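PDB 4R12: nicastrin from Dictyostelium purpureum, which probably serves as an essential subunit of gamma-secretase, the complex that cleaves integral membrane proteins such as Notch receptors and the amyloid precursor within the membrane. Local coordinates for residues 48-53 / 70-75; 97-102 / 153-158; 142-147 / 171-176. All blocks are in the same frame, centred on the assembly; numbering follows the deposited sequence.

Contact 1. Residues 48-53 / 70-75. With NAG (2-acetamido-2-deoxy-beta-D-glucopyranose), chain C; NAG (2-acetamido-2-deoxy-beta-D-glucopyranose), chain B.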
loop_
_atom_site.group_PDB
_atom_site.type_symbol
_atom_site.label_atom_id
_atom_site.label_comp_id
_atom_site.label_asym_id
_atom_site.label_seq_id
_atom_site.Cartn_x
_atom_site.Cartn_y
_atom_site.Cartn_z
ATOM N N TYR A 48 1.398 -25.193 21.245
ATOM C CA TYR A 48 2.141 -24.782 22.432
ATOM C C TYR A 48 2.126 -23.260 22.531
ATOM O O TYR A 48 2.592 -22.578 21.621
ATOM C CB TYR A 48 3.582 -25.293 22.391
ATOM C CG TYR A 48 4.422 -24.833 23.568
ATOM C CD1 TYR A 48 5.064 -23.597 23.555
ATOM C CD2 TYR A 48 4.569 -25.632 24.696
ATOM C CE1 TYR A 48 5.825 -23.172 24.626
ATOM C CE2 TYR A 48 5.331 -25.215 25.775
ATOM C CZ TYR A 48 5.954 -23.984 25.735
ATOM O OH TYR A 48 6.711 -23.566 26.804
ATOM N N LEU A 49 1.612 -22.738 23.645
ATOM C CA LEU A 49 1.417 -21.294 23.812
ATOM C C LEU A 49 2.577 -20.589 24.506
ATOM O O LEU A 49 2.974 -20.954 25.609
ATOM C CB LEU A 49 0.132 -21.028 24.597
ATOM C CG LEU A 49 -0.123 -19.575 25.011
ATOM C CD1 LEU A 49 -0.392 -18.699 23.791
ATOM C CD2 LEU A 49 -1.274 -19.511 25.989
ATOM N N ILE A 50 3.119 -19.574 23.845
ATOM C CA ILE A 50 4.054 -18.667 24.482
ATOM C C ILE A 50 3.356 -17.327 24.705
ATOM O O ILE A 50 3.035 -16.632 23.747
ATOM C CB ILE A 50 5.319 -18.462 23.642
ATOM C CG1 ILE A 50 6.106 -19.774 23.531
ATOM C CG2 ILE A 50 6.195 -17.378 24.250
ATOM C CD1 ILE A 50 7.422 -19.619 22.805
ATOM N N ASP A 51 3.108 -16.985 25.969
ATOM C CA ASP A 51 2.408 -15.742 26.317
ATOM C C ASP A 51 3.077 -15.023 27.493
ATOM O O ASP A 51 2.596 -13.993 27.963
ATOM C CB ASP A 51 0.932 -16.025 26.633
ATOM C CG ASP A 51 0.742 -16.865 27.894
ATOM O OD1 ASP A 51 1.733 -17.413 28.425
ATOM O OD2 ASP A 51 -0.415 -16.989 28.350
ATOM N N ASP A 52 4.184 -15.580 27.965
ATOM C CA ASP A 52 4.993 -14.949 29.006
ATOM C C ASP A 52 6.412 -15.509 28.987
ATOM O O ASP A 52 6.689 -16.485 28.285
ATOM C CB ASP A 52 4.364 -15.128 30.395
ATOM C CG ASP A 52 3.992 -16.573 30.706
ATOM O OD1 ASP A 52 4.722 -17.499 30.300
ATOM O OD2 ASP A 52 2.957 -16.782 31.375
ATOM N N ASP A 53 7.300 -14.883 29.756
ATOM C CA ASP A 53 8.698 -15.286 29.804
ATOM C C ASP A 53 8.820 -16.736 30.253
ATOM O O ASP A 53 9.718 -17.462 29.810
ATOM C CB ASP A 53 9.495 -14.368 30.735
ATOM C CG ASP A 53 9.968 -13.103 30.046
ATOM O OD1 ASP A 53 9.556 -12.869 28.889
ATOM O OD2 ASP A 53 10.751 -12.339 30.656
ATOM N N VAL A 70 3.706 -23.526 17.436
ATOM C CA VAL A 70 3.813 -22.500 18.468
ATOM C C VAL A 70 2.752 -21.422 18.287
ATOM O O VAL A 70 2.599 -20.850 17.203
ATOM C CB VAL A 70 5.206 -21.844 18.467
ATOM C CG1 VAL A 70 5.284 -20.741 19.521
ATOM C CG2 VAL A 70 6.286 -22.888 18.711
ATOM N N VAL A 71 2.012 -21.155 19.357
ATOM C CA VAL A 71 1.037 -20.069 19.385
ATOM C C VAL A 71 1.653 -18.895 20.131
ATOM O O VAL A 71 2.047 -19.034 21.286
ATOM C CB VAL A 71 -0.272 -20.495 20.067
ATOM C CG1 VAL A 71 -1.279 -19.362 20.034
ATOM C CG2 VAL A 71 -0.836 -21.740 19.392
ATOM N N LEU A 72 1.749 -17.748 19.469
ATOM C CA LEU A 72 2.427 -16.595 20.051
ATOM C C LEU A 72 1.481 -15.463 20.413
ATOM O O LEU A 72 0.757 -14.958 19.559
ATOM C CB LEU A 72 3.484 -16.050 19.083
ATOM C CG LEU A 72 4.736 -16.880 18.815
ATOM C CD1 LEU A 72 5.564 -16.228 17.717
ATOM C CD2 LEU A 72 5.545 -17.006 20.085
ATOM N N ASP A 73 1.501 -15.059 21.679
ATOM C CA ASP A 73 1.009 -13.739 22.036
ATOM C C ASP A 73 1.875 -12.777 21.246
ATOM O O ASP A 73 3.086 -12.998 21.111
ATOM C CB ASP A 73 1.126 -13.471 23.534
ATOM C CG ASP A 73 0.615 -12.090 23.924
ATOM O OD1 ASP A 73 1.368 -11.102 23.756
ATOM O OD2 ASP A 73 -0.534 -12.002 24.400
ATOM N N THR A 74 1.284 -11.721 20.711
ATOM C CA THR A 74 2.022 -10.922 19.749
ATOM C C THR A 74 3.227 -10.197 20.360
ATOM O O THR A 74 4.143 -9.811 19.632
ATOM C CB THR A 74 1.111 -9.901 19.048
ATOM O OG1 THR A 74 1.834 -9.291 17.971
ATOM C CG2 THR A 74 0.618 -8.840 20.020
ATOM N N ASN A 75 3.250 -10.028 21.682
ATOM C CA ASN A 75 4.428 -9.437 22.319
ATOM C C ASN A 75 5.680 -10.291 22.102
ATOM O O ASN A 75 6.804 -9.801 22.207
ATOM C CB ASN A 75 4.197 -9.223 23.811
ATOM C CG ASN A 75 3.751 -7.802 24.137
ATOM O OD1 ASN A 75 3.514 -6.988 23.237
ATOM N ND2 ASN A 75 3.633 -7.497 25.428
HETATM C C1 NAG C . 11.139 -8.925 26.321
HETATM C C2 NAG C . 11.827 -9.728 27.419
HETATM C C3 NAG C . 11.174 -9.382 28.727
HETATM C C4 NAG C . 11.232 -7.915 29.034
HETATM C C5 NAG C . 10.680 -7.155 27.859
HETATM C C6 NAG C . 10.996 -5.698 28.087
HETATM C C7 NAG C . 12.631 -11.908 26.738
HETATM C C8 NAG C . 12.330 -13.354 26.696
HETATM N N2 NAG C . 11.701 -11.150 27.290
HETATM O O3 NAG C . 11.775 -10.074 29.805
HETATM O O4 NAG C . 10.324 -7.728 30.096
HETATM O O5 NAG C . 11.272 -7.568 26.649
HETATM O O6 NAG C . 12.374 -5.494 27.849
HETATM O O7 NAG C . 13.641 -11.459 26.287
HETATM C C1 NAG B . 10.901 -8.789 20.993
HETATM C C2 NAG B . 11.404 -7.585 21.766
HETATM C C3 NAG B . 11.953 -7.940 23.119
HETATM C C4 NAG B . 11.008 -8.775 23.922
HETATM C C5 NAG B . 10.608 -9.985 23.077
HETATM C C6 NAG B . 9.597 -10.900 23.722
HETATM C C7 NAG B . 12.155 -6.065 20.110
HETATM C C8 NAG B . 13.285 -5.657 19.223
HETATM N N2 NAG B . 12.428 -6.927 21.048
HETATM O O3 NAG B . 12.236 -6.732 23.792
HETATM O O4 NAG B . 11.747 -9.162 25.047
HETATM O O5 NAG B . 10.102 -9.591 21.817
HETATM O O6 NAG B . 8.619 -10.241 24.472
HETATM O O7 NAG B . 11.065 -5.619 19.946
#
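Y48, L49 and I50 pair in parallel with V70, V71 and L72, the axes of the two short strand pieces approaching to 4.6 Å with 30° between their directions. The hydrogen bonds pass back and forth as parallel pairing requires: V71 N gives to Y48 O at 2.7 Å, and I50 N gives to V71 O at 2.8 Å. A third bond continues the pattern, D73 N giving to I50 O at 3.0 Å.

Side chains divide between the two faces. L49 holds CG anti to its own nitrogen (chi1 172°), which sends it out from the backbone, and the turn at chi2 sets CD1 beside V71 CG1 at 3.9 Å. On the other face I50 touches two residues with different parts: its CD1 methyl leans obliquely on V70 CG1, while L72 CD2 comes up against I50 CB. Further along the chains, CB of D73 lies 3.8 Å from D51 CA, and the two carboxylates go to separate arginines, D51 to R162 and D73 to R155. D73 OD1 also accepts from N75 N at 3.0 Å, an Asx turn that starts the 3-10 segment. At the far end lie two sugars of the glycan carried by N78. D53 OD2 accepts from NAG O3 of chain C at 2.6 Å. D53 OD1 takes N2 of that sugar, and N75 O accepts from O6 of the chain B sugar.

The two strands are neighbours joined through the short helix 53-57, a beta-alpha-beta unit. Helix 148-160 lies against the face of L49 and V71, with S158 touching both, while V70 and L72 contact I91 and I94 of strand 90-96, the next parallel strand.

Contact 2. Residues 97-102 / 153-158. With NAG (2-acetamido-2-deoxy-beta-D-glucopyranose), chain D.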
loop_
_atom_site.group_PDB
_atom_site.type_symbol
_atom_site.label_atom_id
_atom_site.label_comp_id
_atom_site.label_asym_id
_atom_site.label_seq_id
_atom_site.Cartn_x
_atom_site.Cartn_y
_atom_site.Cartn_z
ATOM N N LEU A 97 -1.385 -14.540 17.474
ATOM C CA LEU A 97 -2.662 -14.094 18.006
ATOM C C LEU A 97 -2.821 -12.586 17.827
ATOM O O LEU A 97 -1.861 -11.829 17.983
ATOM C CB LEU A 97 -2.768 -14.471 19.491
ATOM C CG LEU A 97 -2.543 -15.952 19.838
ATOM C CD1 LEU A 97 -2.375 -16.108 21.340
ATOM C CD2 LEU A 97 -3.691 -16.818 19.337
ATOM N N THR A 98 -4.028 -12.153 17.494
ATOM C CA THR A 98 -4.293 -10.727 17.347
ATOM C C THR A 98 -5.397 -10.246 18.283
ATOM O O THR A 98 -5.977 -9.189 18.030
ATOM C CB THR A 98 -4.699 -10.371 15.903
ATOM O OG1 THR A 98 -5.971 -10.969 15.610
ATOM C CG2 THR A 98 -3.661 -10.887 14.909
ATOM N N ASP A 99 -5.695 -11.009 19.342
ATOM C CA ASP A 99 -6.707 -10.573 20.314
ATOM C C ASP A 99 -6.135 -9.527 21.276
ATOM O O ASP A 99 -6.881 -8.808 21.942
ATOM C CB ASP A 99 -7.295 -11.760 21.098
ATOM C CG ASP A 99 -6.234 -12.651 21.736
ATOM O OD1 ASP A 99 -5.096 -12.738 21.216
ATOM O OD2 ASP A 99 -6.557 -13.289 22.768
ATOM N N THR A 100 -4.808 -9.448 21.333
ATOM C CA THR A 100 -4.107 -8.353 22.003
ATOM C C THR A 100 -3.123 -7.706 21.025
ATOM O O THR A 100 -2.759 -8.311 20.016
ATOM C CB THR A 100 -3.331 -8.826 23.233
ATOM O OG1 THR A 100 -2.316 -9.754 22.826
ATOM C CG2 THR A 100 -4.258 -9.487 24.257
ATOM N N LYS A 101 -2.702 -6.482 21.329
ATOM C CA LYS A 101 -1.751 -5.735 20.506
ATOM C C LYS A 101 -0.374 -5.753 21.144
ATOM O O LYS A 101 -0.240 -6.126 22.305
ATOM C CB LYS A 101 -2.189 -4.277 20.344
ATOM C CG LYS A 101 -3.397 -4.039 19.451
ATOM C CD LYS A 101 -3.749 -2.545 19.501
ATOM C CE LYS A 101 -4.961 -2.211 18.642
ATOM N NZ LYS A 101 -4.561 -1.974 17.236
ATOM N N LYS A 102 0.649 -5.328 20.408
ATOM C CA LYS A 102 1.966 -5.180 21.029
ATOM C C LYS A 102 1.951 -3.981 21.964
ATOM O O LYS A 102 1.340 -2.968 21.659
ATOM C CB LYS A 102 3.074 -5.010 19.985
ATOM C CG LYS A 102 3.524 -6.302 19.325
ATOM C CD LYS A 102 4.743 -6.065 18.438
ATOM C CE LYS A 102 5.439 -7.383 18.067
ATOM N NZ LYS A 102 4.518 -8.327 17.345
ATOM N N ALA A 153 -10.176 -17.983 21.013
ATOM C CA ALA A 153 -10.463 -19.404 21.135
ATOM C C ALA A 153 -9.172 -20.233 21.099
ATOM O O ALA A 153 -8.997 -21.152 21.888
ATOM C CB ALA A 153 -11.425 -19.838 20.042
ATOM N N ILE A 154 -8.253 -19.877 20.207
ATOM C CA ILE A 154 -6.996 -20.605 20.072
ATOM C C ILE A 154 -6.051 -20.359 21.254
ATOM O O ILE A 154 -5.277 -21.241 21.637
ATOM C CB ILE A 154 -6.294 -20.232 18.745
ATOM C CG1 ILE A 154 -7.149 -20.704 17.571
ATOM C CG2 ILE A 154 -4.903 -20.858 18.656
ATOM C CD1 ILE A 154 -7.399 -22.180 17.590
ATOM N N ARG A 155 -6.107 -19.162 21.829
ATOM C CA ARG A 155 -5.354 -18.880 23.050
ATOM C C ARG A 155 -5.862 -19.774 24.178
ATOM O O ARG A 155 -5.069 -20.279 24.981
ATOM C CB ARG A 155 -5.466 -17.406 23.463
ATOM C CG ARG A 155 -4.592 -17.041 24.670
ATOM C CD ARG A 155 -4.802 -15.599 25.164
ATOM N NE ARG A 155 -4.413 -14.581 24.185
ATOM C CZ ARG A 155 -3.276 -13.892 24.220
ATOM N NH1 ARG A 155 -2.389 -14.105 25.187
ATOM N NH2 ARG A 155 -3.024 -12.982 23.285
ATOM N N ASN A 156 -7.155 -19.993 24.206
ATOM C CA ASN A 156 -7.779 -20.840 25.186
ATOM C C ASN A 156 -7.288 -22.284 25.105
ATOM O O ASN A 156 -6.713 -22.790 26.031
ATOM C CB ASN A 156 -9.284 -20.771 25.016
ATOM C CG ASN A 156 -10.030 -21.498 26.103
ATOM O OD1 ASN A 156 -9.643 -21.487 27.240
ATOM N ND2 ASN A 156 -11.101 -22.117 25.744
ATOM N N VAL A 157 -7.490 -22.933 23.980
ATOM C CA VAL A 157 -7.088 -24.325 23.837
ATOM C C VAL A 157 -5.600 -24.575 23.906
ATOM O O VAL A 157 -5.162 -25.558 24.445
ATOM C CB VAL A 157 -7.630 -24.933 22.564
ATOM C CG1 VAL A 157 -9.133 -24.837 22.546
ATOM C CG2 VAL A 157 -7.034 -24.241 21.377
ATOM N N SER A 158 -4.826 -23.647 23.356
ATOM C CA SER A 158 -3.372 -23.747 23.383
ATOM C C SER A 158 -2.846 -23.654 24.811
ATOM O O SER A 158 -1.775 -24.173 25.123
ATOM C CB SER A 158 -2.743 -22.655 22.516
ATOM O OG SER A 158 -2.575 -21.455 23.252
HETATM C C1 NAG D . -10.511 -7.616 20.447
HETATM C C2 NAG D . -9.765 -6.345 20.764
HETATM C C3 NAG D . -10.070 -5.895 22.171
HETATM C C4 NAG D . -11.566 -5.888 22.458
HETATM C C5 NAG D . -12.158 -7.231 22.027
HETATM C C6 NAG D . -13.647 -7.338 22.167
HETATM C C7 NAG D . -7.660 -5.994 19.707
HETATM C C8 NAG D . -6.194 -6.175 19.806
HETATM N N2 NAG D . -8.365 -6.570 20.645
HETATM O O3 NAG D . -9.504 -4.610 22.321
HETATM O O4 NAG D . -11.738 -5.659 23.854
HETATM O O5 NAG D . -11.885 -7.370 20.658
HETATM O O6 NAG D . -14.259 -6.360 21.347
HETATM O O7 NAG D . -8.171 -5.366 18.821
#
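NH2 of R155 is gripped by two carboxylates: it donates to D99 OD1 at 2.9 Å, nearly straight at 172° and within the guanidinium plane, and also makes a salt bridge to D73 OD2. NE of the same arginine completes a side-on, two-nitrogen grip on D99, reaching the syn lone pair of OD2 at 2.9 Å. The fit is not flat. Carboxylate and guanidinium planes are turned 44° apart, and the NE bond is the more bent of the two.

The arginine gets there by leaving the helix extended, with CG anti to the backbone N, and then bending at chi3 (-64°), which brings NE and NH2 round to the acid. L97 supplies the apolar floor: its CD1 sits over one face of the guanidinium toward the rim, 3.7 Å from R155 CZ, and the same methyl rests on R155 CB. The other branch, CD2, makes a looser contact with I154 CG2 at 4.3 Å. T100 adds OG1 3.3 Å from R155 NH2, approaching obliquely. With acids on two sides, the positive charge is probably well stabilised, and D99 in turn is held in a fixed rotation.

The carbonyl oxygen of D99 accepts N2 of the chain D N-acetylglucosamine, the sugar on N148, at 3.0 Å. The arrangement is that of an alpha/beta layer in the small lobe of nicastrin: the loop after strand 90-96 packs against helix 148-160 and is joined to it by a two-nitrogen arginine-aspartate salt bridge, next to an N-linked glycan.

Contact 3. Residues 142-147 / 171-176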
loop_
_atom_site.group_PDB
_atom_site.type_symbol
_atom_site.label_atom_id
_atom_site.label_comp_id
_atom_site.label_asym_id
_atom_site.label_seq_id
_atom_site.Cartn_x
_atom_site.Cartn_y
_atom_site.Cartn_z
ATOM N N PRO A 142 5.250 -22.668 7.965
ATOM C CA PRO A 142 4.232 -21.636 7.753
ATOM C C PRO A 142 3.972 -20.793 9.002
ATOM O O PRO A 142 4.113 -21.268 10.139
ATOM C CB PRO A 142 2.996 -22.448 7.371
ATOM C CG PRO A 142 3.181 -23.746 8.099
ATOM C CD PRO A 142 4.657 -24.010 8.104
ATOM N N ILE A 143 3.612 -19.534 8.777
ATOM C CA ILE A 143 3.193 -18.654 9.849
ATOM C C ILE A 143 1.849 -18.030 9.459
ATOM O O ILE A 143 1.711 -17.463 8.369
ATOM C CB ILE A 143 4.243 -17.541 10.147
ATOM C CG1 ILE A 143 5.638 -18.155 10.328
ATOM C CG2 ILE A 143 3.853 -16.745 11.391
ATOM C CD1 ILE A 143 6.725 -17.141 10.718
ATOM N N PHE A 144 0.853 -18.189 10.326
ATOM C CA PHE A 144 -0.452 -17.544 10.142
ATOM C C PHE A 144 -0.770 -16.595 11.284
ATOM O O PHE A 144 -0.534 -16.923 12.454
ATOM C CB PHE A 144 -1.600 -18.567 10.088
ATOM C CG PHE A 144 -1.673 -19.386 8.824
ATOM C CD1 PHE A 144 -0.569 -20.041 8.326
ATOM C CD2 PHE A 144 -2.888 -19.571 8.187
ATOM C CE1 PHE A 144 -0.662 -20.837 7.186
ATOM C CE2 PHE A 144 -2.985 -20.366 7.047
ATOM C CZ PHE A 144 -1.865 -20.997 6.549
ATOM N N ALA A 145 -1.363 -15.448 10.958
ATOM C CA ALA A 145 -2.112 -14.697 11.941
ATOM C C ALA A 145 -3.585 -15.103 11.833
ATOM O O ALA A 145 -4.015 -15.649 10.812
ATOM C CB ALA A 145 -1.950 -13.188 11.735
ATOM N N ILE A 146 -4.347 -14.840 12.887
ATOM C CA ILE A 146 -5.770 -15.162 12.911
ATOM C C ILE A 146 -6.516 -13.984 13.515
ATOM O O ILE A 146 -5.927 -13.197 14.258
ATOM C CB ILE A 146 -6.069 -16.446 13.716
ATOM C CG1 ILE A 146 -5.228 -16.489 14.994
ATOM C CG2 ILE A 146 -5.810 -17.695 12.856
ATOM C CD1 ILE A 146 -5.579 -17.633 15.907
ATOM N N ASP A 147 -7.807 -13.861 13.205
ATOM C CA ASP A 147 -8.560 -12.688 13.644
ATOM C C ASP A 147 -8.807 -12.706 15.147
ATOM O O ASP A 147 -8.404 -13.629 15.853
ATOM C CB ASP A 147 -9.888 -12.555 12.877
ATOM C CG ASP A 147 -10.947 -13.580 13.296
ATOM O OD1 ASP A 147 -10.737 -14.380 14.226
ATOM O OD2 ASP A 147 -12.032 -13.565 12.687
ATOM N N ALA A 171 -3.062 -28.365 15.538
ATOM C CA ALA A 171 -3.525 -27.649 14.349
ATOM C C ALA A 171 -2.735 -28.029 13.108
ATOM O O ALA A 171 -1.618 -28.529 13.201
ATOM C CB ALA A 171 -3.449 -26.139 14.564
ATOM N N GLU A 172 -3.333 -27.790 11.945
ATOM C CA GLU A 172 -2.629 -27.939 10.683
ATOM C C GLU A 172 -2.695 -26.645 9.887
ATOM O O GLU A 172 -3.764 -26.055 9.721
ATOM C CB GLU A 172 -3.200 -29.098 9.855
ATOM C CG GLU A 172 -2.681 -29.133 8.422
ATOM C CD GLU A 172 -3.142 -30.359 7.654
ATOM O OE1 GLU A 172 -3.293 -31.427 8.277
ATOM O OE2 GLU A 172 -3.354 -30.254 6.429
ATOM N N LEU A 173 -1.535 -26.219 9.398
ATOM C CA LEU A 173 -1.410 -25.033 8.568
ATOM C C LEU A 173 -1.036 -25.407 7.126
ATOM O O LEU A 173 0.041 -25.959 6.872
ATOM C CB LEU A 173 -0.354 -24.077 9.156
ATOM C CG LEU A 173 -0.632 -23.272 10.434
ATOM C CD1 LEU A 173 -0.915 -24.153 11.647
ATOM C CD2 LEU A 173 0.535 -22.314 10.732
ATOM N N ASP A 174 -1.926 -25.101 6.191
ATOM C CA ASP A 174 -1.694 -25.317 4.764
ATOM C C ASP A 174 -1.433 -23.997 4.048
ATOM O O ASP A 174 -2.323 -23.145 3.961
ATOM C CB ASP A 174 -2.899 -26.002 4.107
ATOM C CG ASP A 174 -3.271 -27.300 4.775
ATOM O OD1 ASP A 174 -2.362 -28.108 5.046
ATOM O OD2 ASP A 174 -4.476 -27.514 5.028
ATOM N N SER A 175 -0.220 -23.830 3.538
ATOM C CA SER A 175 0.117 -22.668 2.729
ATOM C C SER A 175 1.319 -22.995 1.868
ATOM O O SER A 175 2.388 -22.412 2.025
ATOM C CB SER A 175 0.389 -21.437 3.609
ATOM O OG SER A 175 1.519 -21.632 4.446
ATOM N N PHE A 176 1.142 -23.949 0.954
ATOM C CA PHE A 176 2.235 -24.381 0.101
ATOM C C PHE A 176 2.517 -23.389 -1.013
ATOM O O PHE A 176 1.659 -23.133 -1.853
ATOM C CB PHE A 176 1.965 -25.748 -0.526
ATOM C CG PHE A 176 3.076 -26.197 -1.436
ATOM C CD1 PHE A 176 4.299 -26.584 -0.906
ATOM C CD2 PHE A 176 2.916 -26.192 -2.812
ATOM C CE1 PHE A 176 5.339 -26.975 -1.733
ATOM C CE2 PHE A 176 3.956 -26.589 -3.653
ATOM C CZ PHE A 176 5.165 -26.978 -3.110
HETATM O O HOH W 1 2.695 -19.479 5.867
#
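The ring of F144 and the side chain of L173 form the tight, apolar part of this contact, while S175 leads over to a part bridged by water. F144 carries CG anti to its carbonyl carbon (chi1 -73°), which lays the ring toward L173. The leucine lies over one face, with CG 4.3 Å from the ring centroid, a CH-pi contact 27° off the ring normal. The two side chains lie alongside, pointing opposite ways, and L173 CD2 comes to 3.5 Å from F144 CD1. P142 packs on the leucine as well, its CG 3.7 Å from L173 CB. At the ring's edge, and in its plane, the carbonyl oxygen of D174 faces F144 CZ at 3.4 Å.

With an alanine in place of F144, a gap would probably open beside L173 and D174 O would lose its ring-edge neighbour.

The other part relies on a mediator. S175 OG, packed against P142 CB and 3.6 Å from F144 CE1 at the ring edge, is joined at 2.8 Å to water 1, and that water accepts from I143 N at 3.1 Å; no direct hydrogen bond links the segments.

Strand 143-146 pairs instead with strands 90-96 and 21-29, and strand 169-174 with strands 43-50 and 581-586. L582 touches both F144 and L173, and together they form part of a buried core in the small lobe, between strands that are not paired with each other.

In the fold
Contacts 1 and 2 are neighbours, their centres about 8 Å apart, and they share polar ties: D73 OD2 meets R155 NH2 at 2.9 Å, and K102 NZ lies 2.8 Å from T74 O, a probable hydrogen bond. Contact 3 stands about 14 Å from contact 2 and 15 Å from contact 1, centre to centre. It touches contact 2 where T98 OG1 comes to 2.6 Å from I146 O, but not contact 1, to which it is related through the adjacent strands 43-50 and 169-174. Contacts 2 and 3 interleave along the chain, segment 153-158 lying between the segments of contact 3 and 97-102 before them. The N78 glycan borders contact 1, the N148 glycan contact 2.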